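Local coordinates for MOBA relate protein (Mycobacterium sp., PDB 2WAW), which is of unknown function but probably transfers a nucleotide from a nucleoside triphosphate to an acceptor, much as MobA does, at residues 8-13 / 100-105. Numbering follows the deposited sequence. Where two conformers were deposited one is given.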
ATOM      1  N   GLY A   8       4.006   2.563  -8.079  1.00 13.55           N
ATOM      2  CA  GLY A   8       3.567   2.319  -6.701  1.00 13.05           C
ATOM      3  C   GLY A   8       2.080   2.565  -6.572  1.00 14.30           C
ATOM      4  O   GLY A   8       1.552   3.486  -7.181  1.00 15.43           O
ATOM      5  N   VAL A   9       1.400   1.740  -5.771  1.00 14.31           N
ATOM      6  CA  VAL A   9      -0.033   1.886  -5.561  1.00 13.82           C
ATOM      7  C   VAL A   9      -0.259   1.831  -4.047  1.00 15.73           C
ATOM      8  O   VAL A   9      -0.012   0.806  -3.411  1.00 13.81           O
ATOM      9  CB  VAL A   9      -0.847   0.741  -6.240  1.00 13.87           C
ATOM     10  CG1 VAL A   9      -2.378   0.896  -5.960  1.00 15.42           C
ATOM     11  CG2 VAL A   9      -0.574   0.669  -7.768  1.00 15.90           C
ATOM     12  N   VAL A  10      -0.708   2.943  -3.487  1.00 13.55           N
ATOM     13  CA  VAL A  10      -1.039   3.021  -2.075  1.00 14.85           C
ATOM     14  C   VAL A  10      -2.552   2.900  -1.954  1.00 15.31           C
ATOM     15  O   VAL A  10      -3.300   3.789  -2.413  1.00 14.27           O
ATOM     16  CB  VAL A  10      -0.563   4.347  -1.474  1.00 13.73           C
ATOM     17  CG1 VAL A  10      -1.011   4.475  -0.013  1.00 15.67           C
ATOM     18  CG2 VAL A  10       0.946   4.466  -1.536  1.00 16.13           C
ATOM     19  N   LEU A  11      -2.996   1.798  -1.356  1.00 14.77           N
ATOM     20  CA  LEU A  11      -4.439   1.539  -1.177  1.00 13.99           C
ATOM     21  C   LEU A  11      -4.898   2.223   0.098  1.00 14.51           C
ATOM     22  O   LEU A  11      -4.477   1.848   1.206  1.00 15.04           O
ATOM     23  CB  LEU A  11      -4.721   0.028  -1.141  1.00 15.32           C
ATOM     24  CG  LEU A  11      -4.243  -0.714  -2.395  1.00 13.91           C
ATOM     25  CD1 LEU A  11      -4.319  -2.227  -2.138  1.00 20.68           C
ATOM     26  CD2 LEU A  11      -5.114  -0.374  -3.605  1.00 15.14           C
ATOM     27  N   ALA A  12      -5.712   3.264  -0.068  1.00 16.38           N
ATOM     28  CA  ALA A  12      -6.113   4.115   1.062  1.00 15.54           C
ATOM     29  C   ALA A  12      -7.606   4.417   1.077  1.00 16.45           C
ATOM     30  O   ALA A  12      -8.031   5.463   1.571  1.00 15.79           O
ATOM     31  CB  ALA A  12      -5.285   5.407   1.083  1.00 16.09           C
ATOM     32  N   ALA A  13      -8.375   3.475   0.541  1.00 14.71           N
ATOM     33  CA  ALA A  13      -9.834   3.586   0.452  1.00 15.62           C
ATOM     34  C   ALA A  13     -10.496   2.699   1.514  1.00 17.21           C
ATOM     35  O   ALA A  13     -10.240   1.489   1.594  1.00 17.35           O
ATOM     36  CB  ALA A  13     -10.301   3.193  -0.956  1.00 17.10           C
ATOM     37  N   VAL A 100       4.011  -2.064  -7.105  1.00 13.24           N
ATOM     38  CA  VAL A 100       4.230  -2.340  -5.700  1.00 14.23           C
ATOM     39  C   VAL A 100       3.018  -1.846  -4.928  1.00 14.83           C
ATOM     40  O   VAL A 100       2.630  -0.672  -5.048  1.00 14.61           O
ATOM     41  CB  VAL A 100       5.533  -1.676  -5.185  1.00 13.98           C
ATOM     42  CG1 VAL A 100       5.633  -1.744  -3.639  1.00 15.74           C
ATOM     43  CG2 VAL A 100       6.752  -2.301  -5.841  1.00 15.20           C
ATOM     44  N   LEU A 101       2.423  -2.749  -4.153  1.00 13.19           N
ATOM     45  CA  LEU A 101       1.209  -2.489  -3.361  1.00 12.35           C
ATOM     46  C   LEU A 101       1.524  -2.243  -1.916  1.00 16.23           C
ATOM     47  O   LEU A 101       2.236  -3.023  -1.295  1.00 14.21           O
ATOM     48  CB  LEU A 101       0.275  -3.706  -3.433  1.00 15.27           C
ATOM     49  CG  LEU A 101      -0.400  -4.068  -4.748  1.00 23.47           C
ATOM     50  CD1 LEU A 101      -1.122  -5.398  -4.569  1.00 24.65           C
ATOM     51  CD2 LEU A 101      -1.373  -2.971  -5.170  1.00 26.82           C
ATOM     52  N   MET A 102       0.971  -1.164  -1.381  1.00 15.25           N
ATOM     53  CA  MET A 102       1.081  -0.950   0.047  0.50 16.34           C
ATOM     54  C   MET A 102      -0.185  -0.294   0.551  1.00 14.95           C
ATOM     55  O   MET A 102      -1.018   0.179  -0.225  1.00 16.93           O
ATOM     56  CB  MET A 102       2.293  -0.110   0.378  0.50 16.51           C
ATOM     57  CG  MET A 102       2.061   1.350   0.204  0.50 15.35           C
ATOM     58  SD  MET A 102       3.604   2.212   0.448  0.50 20.39           S
ATOM     59  CE  MET A 102       4.200   2.345  -1.246  0.50 15.06           C
ATOM     60  N   LEU A 103      -0.390  -0.381   1.863  1.00 15.05           N
ATOM     61  CA  LEU A 103      -1.579   0.215   2.486  1.00 16.01           C
ATOM     62  C   LEU A 103      -1.297   1.643   2.927  1.00 17.06           C
ATOM     63  O   LEU A 103      -0.185   1.941   3.366  1.00 16.47           O
ATOM     64  CB  LEU A 103      -2.039  -0.606   3.704  1.00 18.47           C
ATOM     65  CG  LEU A 103      -2.425  -2.076   3.428  1.00 19.53           C
ATOM     66  CD1 LEU A 103      -3.001  -2.720   4.684  1.00 23.51           C
ATOM     67  CD2 LEU A 103      -3.417  -2.204   2.282  1.00 19.59           C
ATOM     68  N   GLY A 104      -2.306   2.512   2.868  1.00 14.24           N
ATOM     69  CA  GLY A 104      -2.161   3.910   3.280  1.00 13.33           C
ATOM     70  C   GLY A 104      -1.853   4.077   4.768  1.00 14.12           C
ATOM     71  O   GLY A 104      -1.417   5.159   5.207  1.00 15.55           O
ATOM     72  N   ASP A 105      -2.089   3.002   5.527  1.00 16.36           N
ATOM     73  CA  ASP A 105      -1.937   3.002   6.986  1.00 15.43           C
ATOM     74  C   ASP A 105      -0.720   2.206   7.481  1.00 14.70           C
ATOM     75  O   ASP A 105      -0.646   1.823   8.655  1.00 16.52           O
ATOM     76  CB  ASP A 105      -3.231   2.556   7.708  1.00 14.41           C
ATOM     77  CG  ASP A 105      -3.757   1.215   7.215  1.00 17.98           C
ATOM     78  OD1 ASP A 105      -4.079   1.133   6.007  1.00 18.68           O
ATOM     79  OD2 ASP A 105      -3.894   0.272   8.033  1.00 19.29           O
TER
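Val9 and Leu11 give and take all four backbone hydrogen bonds that join segment 8-13 to segment 100-105. Val9 N donates to Val100 O at 2.8 Å, and Met102 N returns a bond to Val9 O at 3.0 Å. Leu11 N then reaches Met102 O at 2.8 Å with an N-H...O angle of 169°. The last bond, Gly104 N to Leu11 O at 2.8 Å, differs: its donor sits 44° out of the carbonyl plane, where segment 100-105 is already leaving the strand. The same carbonyl oxygens also take weaker CA-H...O contacts, as Met102 O does from Val10 CA.

The pairing is parallel. It joins two neighbouring central strands of the Rossmann-like sheet of the GT-A fold, and strands 48-53 and 134-142 flank the pair.

Apolar contacts are made on both faces of the sheet. On one, Val9 and Leu101 lie side by side, with Leu101 CD2 3.9 Å from Val9 CB; helix 84-90 packs over this face. On the other, Val10 divides its branches. Val10 CG1, anti to the backbone N (chi1 175°), meets Gly104 CA at 3.5 Å. Val10 CG2 rests on Met102 CG at 3.7 Å in one of the two conformers of Met102. Helix 33-42 covers Val10 and Met102.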